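Local coordinates for protein transcriptional regulator, LacI family (Arthrobacter sp., PDB 4RKQ) that probably represses or otherwise regulates transcription as a LacI-family factor whose periplasmic-binding-protein-like region is likely to sense a small sugar-type effector, at residues 72-86 with 92-105. Residues are numbered along the deposited sequence; the frame is centred on the assembly and turned at random.
Sequences DAVIGYLGGYADQAQ and RPLIVLDENPGGAA
Leu94 stands at the centre of a classic beta-alpha-beta unit, sending CD1 to Val74 CG1 and CD2 to Leu78 CD1, Ala85 CB and the Ala82 carbonyl. Its own strand, 94-97, runs parallel to 73-76, joined by backbone hydrogen bonds from Val74 N to Pro93 O, Ile95 N to Val74 O, Gly76 N to Ile95 O and Leu97 N to Gly76 O. Val96 CG1 extends the tight layer, 3.7 Å from Ala82 CB, and helix 60-67 adds Val64 against Leu78 and Ala85. At the C-terminal end of strand 94-97, Leu97 CB lies over one face of the Tyr77 ring, 3.8 Å from its centroid; Tyr29 binds the phenol oxygen.

Two polar side chains tie the helix and the loop before it to 92-105. Gln86 leaves the helix with CG trans to N (chi1 -175°) and turns at chi2, which brings OE1 to Leu94 N and Ala105 N, both at 2.9 Å and from opposite faces of the amide, while NE2 donates to Arg92 O. Glu99 takes Gly80 N on OE2 (2.8 Å) and Ala82 N on OE1, each from above the carboxylate plane. The solvent side is looser: at the type II' turn from Pro101 to Ala104, whose two glycines are exposed, Asp83 OD1 accepts from Gly103 N. Bonds from Gly80 N and Ala82 N at the helix start probably stabilise Glu99 as the anion.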
loop_
_atom_site.group_PDB
_atom_site.type_symbol
_atom_site.label_atom_id
_atom_site.label_comp_id
_atom_site.label_asym_id
_atom_site.label_seq_id
_atom_site.Cartn_x
_atom_site.Cartn_y
_atom_site.Cartn_z
ATOM N N ASP A 72 0.139 18.194 17.723
ATOM C CA ASP A 72 1.210 18.831 18.435
ATOM C C ASP A 72 2.480 18.850 17.618
ATOM O O ASP A 72 3.451 19.514 17.987
ATOM C CB ASP A 72 1.485 18.044 19.700
ATOM C CG ASP A 72 0.311 18.040 20.641
ATOM O OD1 ASP A 72 -0.365 19.086 20.777
ATOM O OD2 ASP A 72 0.024 16.960 21.182
ATOM N N ALA A 73 2.490 18.111 16.517
ATOM C CA ALA A 73 3.703 17.937 15.703
ATOM C C ALA A 73 3.304 17.260 14.419
ATOM O O ALA A 73 2.253 16.589 14.377
ATOM C CB ALA A 73 4.724 17.056 16.422
ATOM N N VAL A 74 4.168 17.353 13.413
ATOM C CA VAL A 74 3.905 16.684 12.137
ATOM C C VAL A 74 5.144 15.976 11.679
ATOM O O VAL A 74 6.219 16.505 11.819
ATOM C CB VAL A 74 3.466 17.667 11.043
ATOM C CG1 VAL A 74 3.357 16.982 9.678
ATOM C CG2 VAL A 74 2.144 18.338 11.421
ATOM N N ILE A 75 4.950 14.776 11.139
ATOM C CA ILE A 75 6.003 14.009 10.460
ATOM C C ILE A 75 5.502 13.869 9.020
ATOM O O ILE A 75 4.350 13.441 8.797
ATOM C CB ILE A 75 6.125 12.618 11.089
ATOM C CG1 ILE A 75 6.753 12.750 12.456
ATOM C CG2 ILE A 75 6.999 11.708 10.193
ATOM C CD1 ILE A 75 6.567 11.476 13.287
ATOM N N GLY A 76 6.304 14.258 8.039
ATOM C CA GLY A 76 5.815 14.208 6.671
ATOM C C GLY A 76 6.814 14.252 5.536
ATOM O O GLY A 76 7.962 14.670 5.707
ATOM N N TYR A 77 6.331 13.810 4.389
ATOM C CA TYR A 77 6.960 14.043 3.109
ATOM C C TYR A 77 6.177 15.192 2.498
ATOM O O TYR A 77 5.020 15.042 2.144
ATOM C CB TYR A 77 6.866 12.804 2.239
ATOM C CG TYR A 77 7.858 11.726 2.552
ATOM C CD1 TYR A 77 7.654 10.821 3.629
ATOM C CD2 TYR A 77 8.990 11.584 1.793
ATOM C CE1 TYR A 77 8.568 9.822 3.897
ATOM C CE2 TYR A 77 9.901 10.598 2.064
ATOM C CZ TYR A 77 9.688 9.720 3.082
ATOM O OH TYR A 77 10.639 8.773 3.322
ATOM N N LEU A 78 6.788 16.364 2.406
ATOM C CA LEU A 78 6.018 17.568 2.068
ATOM C C LEU A 78 6.214 18.109 0.657
ATOM O O LEU A 78 5.601 19.131 0.299
ATOM C CB LEU A 78 6.317 18.671 3.069
ATOM C CG LEU A 78 5.922 18.354 4.530
ATOM C CD1 LEU A 78 6.042 19.636 5.261
ATOM C CD2 LEU A 78 4.517 17.783 4.661
ATOM N N GLY A 79 7.045 17.448 -0.138
ATOM C CA GLY A 79 7.233 17.841 -1.552
ATOM C C GLY A 79 7.805 19.219 -1.766
ATOM O O GLY A 79 7.469 19.882 -2.733
ATOM N N GLY A 80 8.642 19.678 -0.837
ATOM C CA GLY A 80 9.361 20.947 -0.969
ATOM C C GLY A 80 8.836 22.078 -0.108
ATOM O O GLY A 80 9.370 23.161 -0.171
ATOM N N TYR A 81 7.817 21.833 0.729
ATOM C CA TYR A 81 7.211 22.895 1.534
ATOM C C TYR A 81 7.638 22.914 3.004
ATOM O O TYR A 81 6.965 23.535 3.830
ATOM C CB TYR A 81 5.670 22.818 1.435
ATOM C CG TYR A 81 5.131 23.273 0.117
ATOM C CD1 TYR A 81 4.980 24.625 -0.155
ATOM C CD2 TYR A 81 4.817 22.366 -0.871
ATOM C CE1 TYR A 81 4.487 25.062 -1.375
ATOM C CE2 TYR A 81 4.336 22.783 -2.120
ATOM C CZ TYR A 81 4.173 24.134 -2.350
ATOM O OH TYR A 81 3.711 24.580 -3.540
ATOM N N ALA A 82 8.754 22.258 3.324
ATOM C CA ALA A 82 9.253 22.165 4.707
ATOM C C ALA A 82 9.331 23.486 5.428
ATOM O O ALA A 82 8.864 23.618 6.558
ATOM C CB ALA A 82 10.624 21.503 4.723
ATOM N N ASP A 83 9.972 24.457 4.811
ATOM C CA ASP A 83 10.204 25.727 5.462
ATOM C C ASP A 83 8.905 26.480 5.767
ATOM O O ASP A 83 8.683 26.979 6.902
ATOM C CB ASP A 83 11.165 26.587 4.624
ATOM C CG ASP A 83 11.758 27.727 5.428
ATOM O OD1 ASP A 83 12.466 27.479 6.454
ATOM O OD2 ASP A 83 11.482 28.874 5.055
ATOM N N GLN A 84 8.051 26.590 4.746
ATOM C CA GLN A 84 6.765 27.234 4.912
ATOM C C GLN A 84 5.854 26.491 5.896
ATOM O O GLN A 84 5.151 27.104 6.681
ATOM C CB GLN A 84 6.049 27.357 3.574
ATOM C CG GLN A 84 6.737 28.335 2.614
ATOM C CD GLN A 84 6.121 28.342 1.228
ATOM O OE1 GLN A 84 6.724 27.881 0.268
ATOM N NE2 GLN A 84 4.907 28.862 1.123
ATOM N N ALA A 85 5.870 25.172 5.841
ATOM C CA ALA A 85 5.112 24.376 6.811
ATOM C C ALA A 85 5.588 24.578 8.270
ATOM O O ALA A 85 4.766 24.670 9.183
ATOM C CB ALA A 85 5.156 22.914 6.429
ATOM N N GLN A 86 6.891 24.655 8.511
ATOM C CA GLN A 86 7.332 24.918 9.884
ATOM C C GLN A 86 6.885 26.302 10.326
ATOM O O GLN A 86 6.560 26.534 11.502
ATOM C CB GLN A 86 8.842 24.750 10.037
ATOM C CG GLN A 86 9.338 24.904 11.474
ATOM C CD GLN A 86 8.771 23.834 12.397
ATOM O OE1 GLN A 86 9.257 22.699 12.448
ATOM N NE2 GLN A 86 7.695 24.181 13.103
ATOM N N ARG A 92 5.412 24.154 17.130
ATOM C CA ARG A 92 5.008 22.756 17.001
ATOM C C ARG A 92 5.956 22.108 15.957
ATOM O O ARG A 92 6.083 22.574 14.843
ATOM C CB ARG A 92 3.525 22.635 16.577
ATOM C CG ARG A 92 2.535 23.324 17.508
ATOM C CD ARG A 92 1.136 23.436 16.932
ATOM N NE ARG A 92 1.105 24.480 15.913
ATOM C CZ ARG A 92 0.011 25.056 15.456
ATOM N NH1 ARG A 92 -1.192 24.663 15.884
ATOM N NH2 ARG A 92 0.117 25.986 14.509
ATOM N N PRO A 93 6.695 21.081 16.358
ATOM C CA PRO A 93 7.800 20.602 15.521
ATOM C C PRO A 93 7.336 19.864 14.267
ATOM O O PRO A 93 6.370 19.077 14.316
ATOM C CB PRO A 93 8.584 19.646 16.458
ATOM C CG PRO A 93 7.702 19.379 17.620
ATOM C CD PRO A 93 6.681 20.473 17.710
ATOM N N LEU A 94 7.953 20.231 13.152
ATOM C CA LEU A 94 7.877 19.476 11.934
ATOM C C LEU A 94 9.136 18.637 11.765
ATOM O O LEU A 94 10.251 19.157 11.876
ATOM C CB LEU A 94 7.748 20.419 10.755
ATOM C CG LEU A 94 7.779 19.820 9.367
ATOM C CD1 LEU A 94 6.579 18.902 9.133
ATOM C CD2 LEU A 94 7.793 20.962 8.355
ATOM N N ILE A 95 8.922 17.339 11.495
ATOM C CA ILE A 95 9.962 16.468 11.014
ATOM C C ILE A 95 9.645 16.134 9.564
ATOM O O ILE A 95 8.678 15.432 9.287
ATOM C CB ILE A 95 10.022 15.172 11.839
ATOM C CG1 ILE A 95 10.341 15.558 13.299
ATOM C CG2 ILE A 95 11.098 14.250 11.276
ATOM C CD1 ILE A 95 10.230 14.444 14.246
ATOM N N VAL A 96 10.474 16.605 8.656
ATOM C CA VAL A 96 10.395 16.226 7.216
ATOM C C VAL A 96 11.390 15.186 6.785
ATOM O O VAL A 96 12.487 15.093 7.322
ATOM C CB VAL A 96 10.586 17.458 6.289
ATOM C CG1 VAL A 96 9.434 18.426 6.423
ATOM C CG2 VAL A 96 11.904 18.174 6.575
ATOM N N LEU A 97 11.026 14.413 5.770
ATOM C CA LEU A 97 11.921 13.457 5.213
ATOM C C LEU A 97 12.206 13.750 3.760
ATOM O O LEU A 97 11.336 14.219 3.015
ATOM C CB LEU A 97 11.303 12.065 5.265
ATOM C CG LEU A 97 11.153 11.531 6.672
ATOM C CD1 LEU A 97 9.840 11.941 7.334
ATOM C CD2 LEU A 97 11.309 10.027 6.622
ATOM N N ASP A 98 13.444 13.463 3.376
ATOM C CA ASP A 98 13.839 13.400 1.968
ATOM C C ASP A 98 13.742 14.724 1.214
ATOM O O ASP A 98 13.561 14.730 0.006
ATOM C CB ASP A 98 13.054 12.279 1.265
ATOM C CG ASP A 98 13.772 11.750 0.022
ATOM O OD1 ASP A 98 15.007 11.704 0.042
ATOM O OD2 ASP A 98 13.116 11.446 -0.995
ATOM N N GLU A 99 13.935 15.848 1.903
ATOM C CA GLU A 99 13.991 17.140 1.232
ATOM C C GLU A 99 14.841 18.103 2.016
ATOM O O GLU A 99 15.231 17.812 3.123
ATOM C CB GLU A 99 12.592 17.706 0.964
ATOM C CG GLU A 99 11.749 18.075 2.189
ATOM C CD GLU A 99 10.453 18.856 1.792
ATOM O OE1 GLU A 99 10.440 20.086 1.835
ATOM O OE2 GLU A 99 9.478 18.252 1.386
ATOM N N ASN A 100 15.134 19.262 1.441
ATOM C CA ASN A 100 15.899 20.291 2.129
ATOM C C ASN A 100 14.965 20.813 3.236
ATOM O O ASN A 100 13.890 21.299 2.957
ATOM C CB ASN A 100 16.252 21.415 1.163
ATOM C CG ASN A 100 17.030 22.559 1.830
ATOM O OD1 ASN A 100 16.773 22.952 2.961
ATOM N ND2 ASN A 100 17.967 23.133 1.078
ATOM N N PRO A 101 15.384 20.701 4.494
ATOM C CA PRO A 101 14.417 20.974 5.564
ATOM C C PRO A 101 14.195 22.455 5.867
ATOM O O PRO A 101 13.307 22.788 6.662
ATOM C CB PRO A 101 15.055 20.278 6.781
ATOM C CG PRO A 101 16.508 20.202 6.478
ATOM C CD PRO A 101 16.632 20.094 4.991
ATOM N N GLY A 102 15.033 23.338 5.317
ATOM C CA GLY A 102 14.995 24.748 5.700
ATOM C C GLY A 102 15.012 24.829 7.219
ATOM O O GLY A 102 15.827 24.153 7.868
ATOM N N GLY A 103 14.080 25.614 7.776
ATOM C CA GLY A 103 13.948 25.812 9.197
ATOM C C GLY A 103 13.094 24.786 9.933
ATOM O O GLY A 103 12.741 25.004 11.088
ATOM N N ALA A 104 12.776 23.662 9.316
ATOM C CA ALA A 104 11.997 22.631 10.012
ATOM C C ALA A 104 12.767 22.169 11.248
ATOM O O ALA A 104 13.980 22.129 11.254
ATOM C CB ALA A 104 11.729 21.486 9.086
ATOM N N ALA A 105 12.041 21.901 12.313
ATOM C CA ALA A 105 12.612 21.469 13.581
ATOM C C ALA A 105 13.464 20.232 13.451
ATOM O O ALA A 105 14.465 20.123 14.135
ATOM C CB ALA A 105 11.500 21.229 14.602
HETATM O O HOH W 1 9.233 15.065 0.461
#